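Local coordinates for glucose import ATP-binding protein GlcV (Sulfolobus solfataricus, PDB 1OXX) that couples ATP hydrolysis to glucose uptake as the ATP-binding subunit of an ABC transporter, at residues 243-248 and 323-328; 299-304 and 313-318; 227-232 and 277-282; 261-266 and 345-350. The protein carries 1 engineered substitution. One frame throughout, in Å; residues are numbered along the deposited sequence.

Contact 1. Residues 243-248 and 323-328; sequences EINELE and EIFTYS
The side-chain amide of Asn245 holds the backbone of Phe325 by two hydrogen bonds, one at each end. Its OD1 accepts from Phe325 N at 2.8 Å, and its ND2 donates to Phe325 O at 3.0 Å. The first bond is nearly straight, 169° at the hydrogen, but the N-H comes from above the carbonyl plane of OD1. The second lies in the carbonyl plane of Phe325, on a lone pair. Asn245 CG stands beside its own backbone N (chi1 -65°), which aims the amide at the other strand. With an alanine in its place, the N-H and C=O of Phe325 would probably both lose their partners on this side.

Glu243 makes a second polar grip. Its OE1 takes the hydroxyl proton of Tyr327 OH at 2.7 Å on the syn lone pair, with carboxylate and ring almost coplanar. The same OE1 lies at the edge of the Phe325 ring.

Strands 245-252 and 324-328 belong to two different antiparallel sheets, each of five strands, in the C-terminal part of the chain. Side chains and waters therefore do the joining here. Leu247 CD2 rests on Ile324 CG1 at 3.7 Å, the two side chains crossing at about a right angle. A water bridges Glu246 O and Glu323 N.

Further out, Ile276 O is a second acceptor for Asn245 ND2. Arg312 lies against the Phe325 ring in a cation-pi contact.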
# COMPACT_ATOMS: atom_id res chain seq x y z
N GLU A 243 -7.98 -8.45 2.26
CA GLU A 243 -8.73 -9.61 1.79
C GLU A 243 -10.21 -9.41 1.99
O GLU A 243 -10.67 -8.89 3.01
CB GLU A 243 -8.31 -10.88 2.54
CG GLU A 243 -6.88 -11.28 2.27
CD GLU A 243 -6.60 -12.73 2.62
OE1 GLU A 243 -7.14 -13.20 3.65
OE2 GLU A 243 -5.85 -13.39 1.87
N ILE A 244 -10.97 -9.85 0.99
CA ILE A 244 -12.41 -9.79 1.07
C ILE A 244 -13.05 -10.81 0.14
O ILE A 244 -12.51 -11.12 -0.93
CB ILE A 244 -12.93 -8.36 0.74
CG1 ILE A 244 -14.40 -8.23 1.14
CG2 ILE A 244 -12.74 -8.05 -0.73
CD1 ILE A 244 -14.89 -6.79 1.27
N ASN A 245 -14.17 -11.37 0.59
CA ASN A 245 -15.02 -12.20 -0.23
C ASN A 245 -15.98 -11.33 -1.02
O ASN A 245 -16.65 -10.46 -0.45
CB ASN A 245 -15.83 -13.14 0.65
CG ASN A 245 -14.96 -14.12 1.40
OD1 ASN A 245 -14.43 -15.05 0.81
ND2 ASN A 245 -14.82 -13.92 2.71
N GLU A 246 -16.06 -11.57 -2.32
CA GLU A 246 -16.97 -10.84 -3.21
C GLU A 246 -18.00 -11.82 -3.75
O GLU A 246 -17.64 -12.82 -4.38
CB GLU A 246 -16.19 -10.24 -4.38
CG GLU A 246 -14.98 -9.41 -3.99
CD GLU A 246 -14.19 -8.91 -5.18
OE1 GLU A 246 -14.72 -8.88 -6.32
OE2 GLU A 246 -13.02 -8.52 -4.95
N LEU A 247 -19.27 -11.52 -3.49
CA LEU A 247 -20.36 -12.40 -3.93
C LEU A 247 -21.41 -11.57 -4.62
O LEU A 247 -21.61 -10.43 -4.26
CB LEU A 247 -21.06 -13.07 -2.75
CG LEU A 247 -20.26 -13.98 -1.84
CD1 LEU A 247 -19.67 -13.13 -0.76
CD2 LEU A 247 -21.15 -15.07 -1.26
N GLU A 248 -22.09 -12.16 -5.59
CA GLU A 248 -23.16 -11.47 -6.30
C GLU A 248 -24.48 -12.17 -6.02
O GLU A 248 -24.57 -13.41 -6.03
CB GLU A 248 -22.90 -11.46 -7.81
CG GLU A 248 -23.97 -10.69 -8.59
CD GLU A 248 -23.84 -10.78 -10.10
OE1 GLU A 248 -22.70 -10.73 -10.60
OE2 GLU A 248 -24.88 -10.87 -10.79
N GLU A 323 -18.18 -18.17 -3.63
CA GLU A 323 -17.35 -18.65 -2.53
C GLU A 323 -17.20 -17.65 -1.39
O GLU A 323 -17.21 -16.43 -1.59
CB GLU A 323 -15.96 -18.98 -3.03
CG GLU A 323 -15.91 -20.13 -4.03
CD GLU A 323 -14.52 -20.34 -4.61
OE1 GLU A 323 -13.60 -19.54 -4.35
OE2 GLU A 323 -14.36 -21.33 -5.36
N ILE A 324 -17.04 -18.20 -0.19
CA ILE A 324 -16.68 -17.44 0.98
C ILE A 324 -15.58 -18.23 1.70
O ILE A 324 -15.72 -19.44 1.98
CB ILE A 324 -17.85 -17.26 1.93
CG1 ILE A 324 -18.90 -16.32 1.34
CG2 ILE A 324 -17.36 -16.73 3.25
CD1 ILE A 324 -20.10 -16.18 2.26
N PHE A 325 -14.47 -17.56 1.95
CA PHE A 325 -13.43 -18.15 2.78
C PHE A 325 -13.28 -17.40 4.09
O PHE A 325 -13.59 -16.20 4.21
CB PHE A 325 -12.08 -18.28 2.07
CG PHE A 325 -11.41 -16.97 1.76
CD1 PHE A 325 -10.54 -16.39 2.65
CD2 PHE A 325 -11.68 -16.32 0.57
CE1 PHE A 325 -9.94 -15.17 2.36
CE2 PHE A 325 -11.09 -15.10 0.29
CZ PHE A 325 -10.22 -14.54 1.18
N THR A 326 -12.82 -18.14 5.08
CA THR A 326 -12.55 -17.60 6.39
C THR A 326 -11.42 -18.43 7.01
O THR A 326 -11.05 -19.49 6.48
CB THR A 326 -13.81 -17.65 7.26
OG1 THR A 326 -13.58 -16.92 8.46
CG2 THR A 326 -14.11 -19.05 7.72
N TYR A 327 -10.85 -17.96 8.11
CA TYR A 327 -9.73 -18.64 8.76
C TYR A 327 -10.15 -19.20 10.11
O TYR A 327 -10.88 -18.56 10.86
CB TYR A 327 -8.53 -17.72 8.94
CG TYR A 327 -7.99 -17.20 7.65
CD1 TYR A 327 -8.34 -15.94 7.18
CD2 TYR A 327 -7.12 -17.97 6.89
CE1 TYR A 327 -7.85 -15.48 6.00
CE2 TYR A 327 -6.64 -17.52 5.68
CZ TYR A 327 -7.00 -16.26 5.24
OH TYR A 327 -6.51 -15.79 4.04
N SER A 328 -9.65 -20.39 10.44
CA SER A 328 -10.03 -21.04 11.68
C SER A 328 -8.93 -21.84 12.34
O SER A 328 -7.97 -22.28 11.69
CB SER A 328 -11.20 -21.97 11.43
OG SER A 328 -11.62 -22.59 12.63
O HOH W 1 -14.31 -15.59 -1.80
O HOH W 2 -15.93 -14.64 -3.20
O HOH W 3 -17.17 -15.34 -4.39

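Contact 2. Residues 299-304 and 313-318; sequences GKVKVI and ITITPL
Val303 and Thr314 lie side by side and point the same way, and their first torsions set which branches meet. Val303 CG1 sits between its backbone N and carbonyl carbon (chi1 62°). Thr314 keeps OG1 beside its own N (chi1 -66°). This puts Val303 CG1 against Thr314 CB at 3.7 Å.

The two strands form the antiparallel beta hairpin 294-307/310-317, and a classic beta bulge interrupts it. Lys302 and Val303 both face Thr314, and the register shifts by one residue. Thr314 O takes both amides of the bulge: Lys302 N at 2.8 Å, and Val303 N in a long, weak bond. In return, Thr314 N donates to Val303 O at 2.9 Å.

Before the bulge, Lys300 and Thr316 are a hydrogen-bonded pair, with bonds in both directions. Val301 and Ile315 form a non-hydrogen-bonded pair whose side chains diverge. Val301 CG1 packs on Ile313 CG2 at 4.0 Å, and its CG2 also touches Ile315 CG2.

At the bulge, Lys302 starts toward strand 310-317. Its CD passes the methyl CG2 of Thr316, and the extended chain then leads away to a salt bridge with Glu323. On the far side of strand 310-317, Ile313 and Ile315 pair with strand 324-328. One water links the strands at Lys300, donating to Lys300 O at 2.9 Å and lying 2.7 Å from Thr316 OG1.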
# COMPACT_ATOMS: atom_id res chain seq x y z
N GLY A 299 -24.24 -23.49 4.23
CA GLY A 299 -23.24 -23.63 3.19
C GLY A 299 -22.63 -25.01 3.26
O GLY A 299 -22.96 -25.81 4.12
N LYS A 300 -21.70 -25.26 2.35
CA LYS A 300 -21.02 -26.53 2.30
C LYS A 300 -19.54 -26.27 2.06
O LYS A 300 -19.15 -25.47 1.20
CB LYS A 300 -21.61 -27.38 1.17
CG LYS A 300 -20.94 -28.72 0.95
CD LYS A 300 -21.73 -29.56 -0.07
CE LYS A 300 -20.92 -30.74 -0.60
NZ LYS A 300 -21.70 -31.58 -1.55
N VAL A 301 -18.68 -26.95 2.83
CA VAL A 301 -17.25 -26.78 2.64
C VAL A 301 -16.79 -27.33 1.29
O VAL A 301 -17.08 -28.48 0.93
CB VAL A 301 -16.46 -27.45 3.79
CG1 VAL A 301 -15.00 -27.26 3.59
CG2 VAL A 301 -16.88 -26.89 5.12
N LYS A 302 -16.11 -26.48 0.53
CA LYS A 302 -15.58 -26.86 -0.77
C LYS A 302 -14.13 -27.32 -0.69
O LYS A 302 -13.76 -28.35 -1.28
CB LYS A 302 -15.67 -25.65 -1.71
CG LYS A 302 -15.05 -25.88 -3.06
CD LYS A 302 -15.18 -24.64 -3.91
CE LYS A 302 -14.63 -24.84 -5.30
NZ LYS A 302 -14.90 -23.68 -6.19
N VAL A 303 -13.28 -26.54 -0.01
CA VAL A 303 -11.87 -26.86 0.06
C VAL A 303 -11.22 -26.16 1.24
O VAL A 303 -11.66 -25.10 1.68
CB VAL A 303 -11.17 -26.45 -1.25
CG1 VAL A 303 -11.27 -24.94 -1.47
CG2 VAL A 303 -9.73 -26.97 -1.30
N ILE A 304 -10.16 -26.78 1.76
CA ILE A 304 -9.38 -26.23 2.84
C ILE A 304 -7.95 -26.03 2.42
O ILE A 304 -7.35 -26.88 1.74
CB ILE A 304 -9.43 -27.16 4.07
CG1 ILE A 304 -10.87 -27.37 4.53
CG2 ILE A 304 -8.57 -26.57 5.23
CD1 ILE A 304 -10.98 -28.34 5.64
N ILE A 313 -10.78 -22.02 5.25
CA ILE A 313 -11.92 -22.82 4.88
C ILE A 313 -12.75 -22.07 3.86
O ILE A 313 -13.23 -20.97 4.13
CB ILE A 313 -12.80 -23.15 6.12
CG1 ILE A 313 -11.97 -23.78 7.22
CG2 ILE A 313 -13.96 -24.03 5.71
CD1 ILE A 313 -12.73 -24.00 8.49
N THR A 314 -12.94 -22.67 2.69
CA THR A 314 -13.76 -22.09 1.64
C THR A 314 -15.07 -22.85 1.57
O THR A 314 -15.06 -24.09 1.49
CB THR A 314 -13.06 -22.19 0.29
OG1 THR A 314 -11.87 -21.39 0.28
CG2 THR A 314 -13.95 -21.61 -0.80
N ILE A 315 -16.17 -22.12 1.63
CA ILE A 315 -17.49 -22.71 1.49
C ILE A 315 -18.16 -22.12 0.28
O ILE A 315 -17.69 -21.13 -0.27
CB ILE A 315 -18.36 -22.42 2.73
CG1 ILE A 315 -18.66 -20.93 2.85
CG2 ILE A 315 -17.70 -22.90 3.99
CD1 ILE A 315 -20.01 -20.54 2.37
N THR A 316 -19.23 -22.77 -0.16
CA THR A 316 -20.16 -22.14 -1.09
C THR A 316 -21.53 -22.35 -0.49
O THR A 316 -21.74 -23.25 0.31
CB THR A 316 -20.18 -22.74 -2.50
OG1 THR A 316 -20.70 -24.07 -2.44
CG2 THR A 316 -18.79 -22.83 -3.11
N PRO A 317 -22.47 -21.49 -0.86
CA PRO A 317 -23.85 -21.74 -0.47
C PRO A 317 -24.34 -22.96 -1.21
O PRO A 317 -23.72 -23.36 -2.21
CB PRO A 317 -24.60 -20.51 -0.99
CG PRO A 317 -23.57 -19.50 -1.23
CD PRO A 317 -22.33 -20.25 -1.64
N LEU A 318 -25.41 -23.57 -0.73
CA LEU A 318 -26.07 -24.62 -1.50
C LEU A 318 -26.70 -23.90 -2.71
O LEU A 318 -27.12 -22.76 -2.60
CB LEU A 318 -27.15 -25.31 -0.68
CG LEU A 318 -26.78 -26.49 0.23
CD1 LEU A 318 -25.88 -26.11 1.37
CD2 LEU A 318 -28.06 -27.11 0.78
O HOH W 4 -19.27 -26.14 -1.60

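Contact 3. Residues 227-232 and 277-282; sequences DLYDNP and RPEDVK
Arg277 grips the backbone carbonyl of Tyr229 while its guanidinium lies flat on the ring of the same residue. Both NH2 and NE donate to Tyr229 O, side-on. NH2 makes the shorter bond, 2.8 Å, in the carbonyl plane and on a lone pair; NE is at 3.3 Å and more bent. The stack has Arg277 CZ 3.9 Å from the ring centroid, with the planes 15° apart. The tyrosine ring is set there by its first torsion, with CG anti to the backbone N (chi1 -164°).

Tyr229 OH donates to Glu279 OE2 at 2.6 Å, on the syn side. A water donates to both this hydroxyl and Glu279 OE1.

The contact joins the last turn of helix 225-230, of the ABC-ATPase part, to the segment leading into strand 281-284 of the C-terminal sheets. Replacing Tyr229 by a leucine would probably leave Arg277 without its cation-pi partner and Glu279 OE2 without this hydroxyl donor.

Arg277 has more acceptors. The single N-H of NE is shared between Tyr229 O and a water, which lies 2.8 Å from Asp230 OD1. NH1 bonds the carbonyl of Ala238.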
# COMPACT_ATOMS: atom_id res chain seq x y z
N ASP A 227 -10.53 3.64 7.39
CA ASP A 227 -11.76 4.10 6.78
C ASP A 227 -11.94 3.47 5.40
O ASP A 227 -13.04 3.07 5.03
CB ASP A 227 -11.79 5.63 6.75
CG ASP A 227 -11.97 6.22 8.14
OD1 ASP A 227 -12.53 5.52 9.01
OD2 ASP A 227 -11.58 7.37 8.45
N LEU A 228 -10.86 3.35 4.63
CA LEU A 228 -10.94 2.63 3.37
C LEU A 228 -11.26 1.17 3.63
O LEU A 228 -11.97 0.54 2.85
CB LEU A 228 -9.65 2.72 2.56
CG LEU A 228 -9.59 3.92 1.60
CD1 LEU A 228 -9.62 5.19 2.39
CD2 LEU A 228 -8.37 3.86 0.71
N TYR A 229 -10.70 0.61 4.71
CA TYR A 229 -10.91 -0.79 5.03
C TYR A 229 -12.37 -1.11 5.37
O TYR A 229 -12.94 -2.10 4.88
CB TYR A 229 -10.03 -1.16 6.23
CG TYR A 229 -9.84 -2.65 6.45
CD1 TYR A 229 -8.98 -3.37 5.68
CD2 TYR A 229 -10.53 -3.31 7.46
CE1 TYR A 229 -8.78 -4.72 5.90
CE2 TYR A 229 -10.35 -4.66 7.67
CZ TYR A 229 -9.47 -5.35 6.89
OH TYR A 229 -9.23 -6.70 7.07
N ASP A 230 -12.97 -0.27 6.21
CA ASP A 230 -14.33 -0.52 6.67
C ASP A 230 -15.40 0.14 5.80
O ASP A 230 -16.52 -0.37 5.72
CB ASP A 230 -14.49 -0.04 8.11
CG ASP A 230 -13.78 -0.93 9.10
OD1 ASP A 230 -13.52 -2.12 8.80
OD2 ASP A 230 -13.44 -0.49 10.22
N ASN A 231 -15.05 1.23 5.13
CA ASN A 231 -16.00 1.96 4.28
C ASN A 231 -15.46 2.20 2.87
O ASN A 231 -15.36 3.33 2.40
CB ASN A 231 -16.37 3.28 4.96
CG ASN A 231 -16.99 3.06 6.32
OD1 ASN A 231 -18.06 2.45 6.42
ND2 ASN A 231 -16.32 3.52 7.36
N PRO A 232 -15.12 1.12 2.17
CA PRO A 232 -14.61 1.28 0.81
C PRO A 232 -15.70 1.75 -0.14
O PRO A 232 -16.85 1.32 -0.03
CB PRO A 232 -14.16 -0.12 0.43
CG PRO A 232 -14.97 -1.04 1.32
CD PRO A 232 -15.17 -0.28 2.60
N ARG A 277 -15.42 -9.54 4.64
CA ARG A 277 -14.04 -9.93 4.91
C ARG A 277 -13.99 -11.24 5.69
O ARG A 277 -14.90 -11.57 6.46
CB ARG A 277 -13.31 -8.81 5.63
CG ARG A 277 -13.19 -7.54 4.81
CD ARG A 277 -12.11 -6.58 5.35
NE ARG A 277 -12.19 -5.29 4.68
CZ ARG A 277 -11.69 -5.03 3.48
NH1 ARG A 277 -11.01 -5.95 2.80
NH2 ARG A 277 -11.84 -3.82 2.96
N PRO A 278 -12.92 -12.02 5.51
CA PRO A 278 -12.83 -13.34 6.18
C PRO A 278 -12.94 -13.27 7.70
O PRO A 278 -13.49 -14.18 8.30
CB PRO A 278 -11.48 -13.86 5.73
CG PRO A 278 -10.74 -12.66 5.31
CD PRO A 278 -11.75 -11.78 4.65
N GLU A 279 -12.44 -12.21 8.34
CA GLU A 279 -12.54 -12.09 9.78
C GLU A 279 -13.98 -11.84 10.24
O GLU A 279 -14.27 -11.97 11.42
CB GLU A 279 -11.64 -10.98 10.30
CG GLU A 279 -12.03 -9.58 9.84
CD GLU A 279 -11.27 -9.09 8.62
OE1 GLU A 279 -10.83 -9.92 7.81
OE2 GLU A 279 -11.14 -7.84 8.47
N ASP A 280 -14.85 -11.51 9.30
CA ASP A 280 -16.24 -11.20 9.60
C ASP A 280 -17.18 -12.33 9.25
O ASP A 280 -18.39 -12.11 9.12
CB ASP A 280 -16.65 -9.91 8.91
CG ASP A 280 -15.82 -8.73 9.36
OD1 ASP A 280 -15.51 -8.64 10.57
OD2 ASP A 280 -15.43 -7.88 8.52
N VAL A 281 -16.61 -13.51 9.10
CA VAL A 281 -17.36 -14.74 8.82
C VAL A 281 -17.01 -15.77 9.90
O VAL A 281 -15.85 -15.88 10.31
CB VAL A 281 -16.97 -15.32 7.45
CG1 VAL A 281 -17.65 -16.69 7.17
CG2 VAL A 281 -17.28 -14.34 6.34
N LYS A 282 -18.01 -16.54 10.34
CA LYS A 282 -17.79 -17.63 11.30
C LYS A 282 -18.67 -18.80 10.88
O LYS A 282 -19.80 -18.59 10.45
CB LYS A 282 -18.15 -17.20 12.72
CG LYS A 282 -17.94 -18.26 13.77
CD LYS A 282 -18.16 -17.70 15.20
CE LYS A 282 -18.10 -18.78 16.26
NZ LYS A 282 -16.72 -19.28 16.46
O HOH W 5 -9.16 -9.56 5.66
O HOH W 6 -13.89 -4.25 7.04

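Contact 4. Residues 261-266 and 345-350; sequences LRFPVS and DKIKVF
Ile347 reaches three residues of the opposite segment with two branches. Its CG1 stands beside the backbone N (chi1 -59°), and the chain runs on nearly extended. CD1 is thereby carried to Pro264 CD at 3.9 Å, and it also meets CD2 of Phe263 at 4.1 Å. At Phe263 the methyl comes to the edge of the ring, near its plane. The other branch, CG2, lies anti to the backbone N of Ile347 and packs on Val265 CG1 at 3.9 Å.

Val265 serves two partners. CG1, beside its own N (chi1 -67°), takes Ile347. CG2, between N and the carbonyl carbon, faces Val349. These two valines meet tip to tip, Val265 CG2 to Val349 CB at 3.9 Å. Val349 CG1 turns instead toward the carbonyl oxygen of Ser266, 4.0 Å away.

Pro264 is the centre of an inverse gamma turn, closed by a weak bond from Val265 N to Phe263 O. The turn ends strand 261-263 and leaves Val265 directed at the other segment.

Strands 261-263 and 348-351 are the two outermost strands of one antiparallel sheet. Contact between residues at and next to these edge strands is consistent with a sheet that curls round, as in an OB-like barrel. Ile274, on a strand between them, touches Phe263, Val265 and Val349. Val342, from the second C-terminal sheet, packs on both Phe263 and Ile347.

The side chains that meet here are all hydrocarbon, so the segments are joined by shape and by partial shielding of methyls from water, not by directed polar bonds.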
# COMPACT_ATOMS: atom_id res chain seq x y z
N LEU A 261 -27.80 -18.60 1.08
CA LEU A 261 -27.49 -17.49 1.95
C LEU A 261 -28.37 -16.30 1.62
O LEU A 261 -28.77 -16.08 0.47
CB LEU A 261 -26.03 -17.08 1.79
CG LEU A 261 -24.97 -18.12 2.12
CD1 LEU A 261 -23.60 -17.47 2.01
CD2 LEU A 261 -25.17 -18.71 3.49
N ARG A 262 -28.66 -15.51 2.66
CA ARG A 262 -29.44 -14.29 2.52
C ARG A 262 -28.87 -13.23 3.47
O ARG A 262 -28.89 -13.42 4.69
CB ARG A 262 -30.91 -14.53 2.82
CG ARG A 262 -31.80 -13.40 2.33
CD ARG A 262 -33.27 -13.76 2.31
NE ARG A 262 -33.74 -14.14 3.64
CZ ARG A 262 -34.85 -14.79 3.87
NH1 ARG A 262 -35.64 -15.16 2.87
NH2 ARG A 262 -35.18 -15.08 5.12
N PHE A 263 -28.36 -12.14 2.89
CA PHE A 263 -27.74 -11.05 3.65
C PHE A 263 -28.75 -9.94 3.83
O PHE A 263 -29.37 -9.52 2.87
CB PHE A 263 -26.53 -10.52 2.89
CG PHE A 263 -25.41 -11.49 2.82
CD1 PHE A 263 -25.39 -12.48 1.85
CD2 PHE A 263 -24.37 -11.44 3.73
CE1 PHE A 263 -24.35 -13.40 1.80
CE2 PHE A 263 -23.33 -12.35 3.67
CZ PHE A 263 -23.34 -13.33 2.70
N PRO A 264 -28.93 -9.49 5.07
CA PRO A 264 -29.96 -8.49 5.40
C PRO A 264 -29.60 -7.06 5.07
O PRO A 264 -29.53 -6.16 5.93
CB PRO A 264 -30.13 -8.68 6.91
CG PRO A 264 -28.84 -9.15 7.37
CD PRO A 264 -28.24 -9.99 6.27
N VAL A 265 -29.38 -6.83 3.79
CA VAL A 265 -29.03 -5.52 3.26
C VAL A 265 -29.72 -5.36 1.92
O VAL A 265 -30.21 -6.32 1.36
CB VAL A 265 -27.50 -5.33 3.10
CG1 VAL A 265 -26.81 -5.33 4.46
CG2 VAL A 265 -26.91 -6.40 2.18
N SER A 266 -29.75 -4.14 1.40
CA SER A 266 -30.37 -3.89 0.12
C SER A 266 -29.70 -2.71 -0.59
O SER A 266 -28.96 -1.94 0.00
CB SER A 266 -31.86 -3.59 0.33
OG SER A 266 -32.56 -3.45 -0.90
N ASP A 345 -22.73 -5.53 10.93
CA ASP A 345 -22.29 -4.18 10.63
C ASP A 345 -21.10 -4.15 9.70
O ASP A 345 -20.69 -3.06 9.27
CB ASP A 345 -22.00 -3.38 11.91
CG ASP A 345 -20.81 -3.90 12.69
OD1 ASP A 345 -20.24 -4.94 12.30
OD2 ASP A 345 -20.38 -3.32 13.71
N LYS A 346 -20.57 -5.32 9.35
CA LYS A 346 -19.42 -5.37 8.45
C LYS A 346 -19.79 -5.84 7.05
O LYS A 346 -18.92 -5.95 6.19
CB LYS A 346 -18.31 -6.25 9.02
CG LYS A 346 -17.79 -5.83 10.36
CD LYS A 346 -16.96 -4.58 10.25
CE LYS A 346 -16.44 -4.16 11.62
NZ LYS A 346 -15.59 -2.97 11.53
N ILE A 347 -21.06 -6.08 6.79
CA ILE A 347 -21.46 -6.42 5.44
C ILE A 347 -21.37 -5.19 4.56
O ILE A 347 -21.93 -4.13 4.89
CB ILE A 347 -22.92 -6.94 5.40
CG1 ILE A 347 -23.14 -8.17 6.29
CG2 ILE A 347 -23.35 -7.16 3.96
CD1 ILE A 347 -24.61 -8.47 6.58
N LYS A 348 -20.63 -5.29 3.47
CA LYS A 348 -20.55 -4.22 2.49
C LYS A 348 -21.41 -4.59 1.32
O LYS A 348 -21.48 -5.76 0.93
CB LYS A 348 -19.12 -4.00 2.06
CG LYS A 348 -18.21 -3.58 3.21
CD LYS A 348 -16.82 -4.10 3.01
CE LYS A 348 -15.86 -3.73 4.15
NZ LYS A 348 -16.17 -4.24 5.51
N VAL A 349 -22.12 -3.62 0.77
CA VAL A 349 -23.00 -3.90 -0.35
C VAL A 349 -22.89 -2.80 -1.38
O VAL A 349 -22.77 -1.62 -1.02
CB VAL A 349 -24.46 -4.15 0.11
CG1 VAL A 349 -25.09 -2.89 0.66
CG2 VAL A 349 -25.31 -4.72 -1.03
N PHE A 350 -22.87 -3.21 -2.64
CA PHE A 350 -22.76 -2.30 -3.78
C PHE A 350 -23.74 -2.69 -4.87
O PHE A 350 -24.10 -3.86 -5.01
CB PHE A 350 -21.35 -2.33 -4.37
CG PHE A 350 -20.27 -2.15 -3.35
CD1 PHE A 350 -19.67 -3.25 -2.74
CD2 PHE A 350 -19.87 -0.88 -2.97
CE1 PHE A 350 -18.71 -3.08 -1.79
CE2 PHE A 350 -18.90 -0.71 -2.03
CZ PHE A 350 -18.31 -1.81 -1.44

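Residues 323-328 of contact 1 lie in the same sheet as contact 2, and the two centres are about 10 Å apart. Glu323 of contact 1 binds Lys302 of contact 2 in a salt bridge, OE2 to NZ 2.6 Å. Contact 3 also lies about 10 Å from contact 1, centre to centre, and Arg277 NH1 reaches Glu243 O at 3.0 Å. Contact 4 touches contact 3 where Tyr229 O meets Lys348 CE at 3.4 Å, and touches contact 1 where Leu261 packs on Ile324. In contact 3, Leu228 is about 12 Å from Lys44 of the probable ATP site, side chain to side chain. The other three lie away from that site, in the C-terminal sheets.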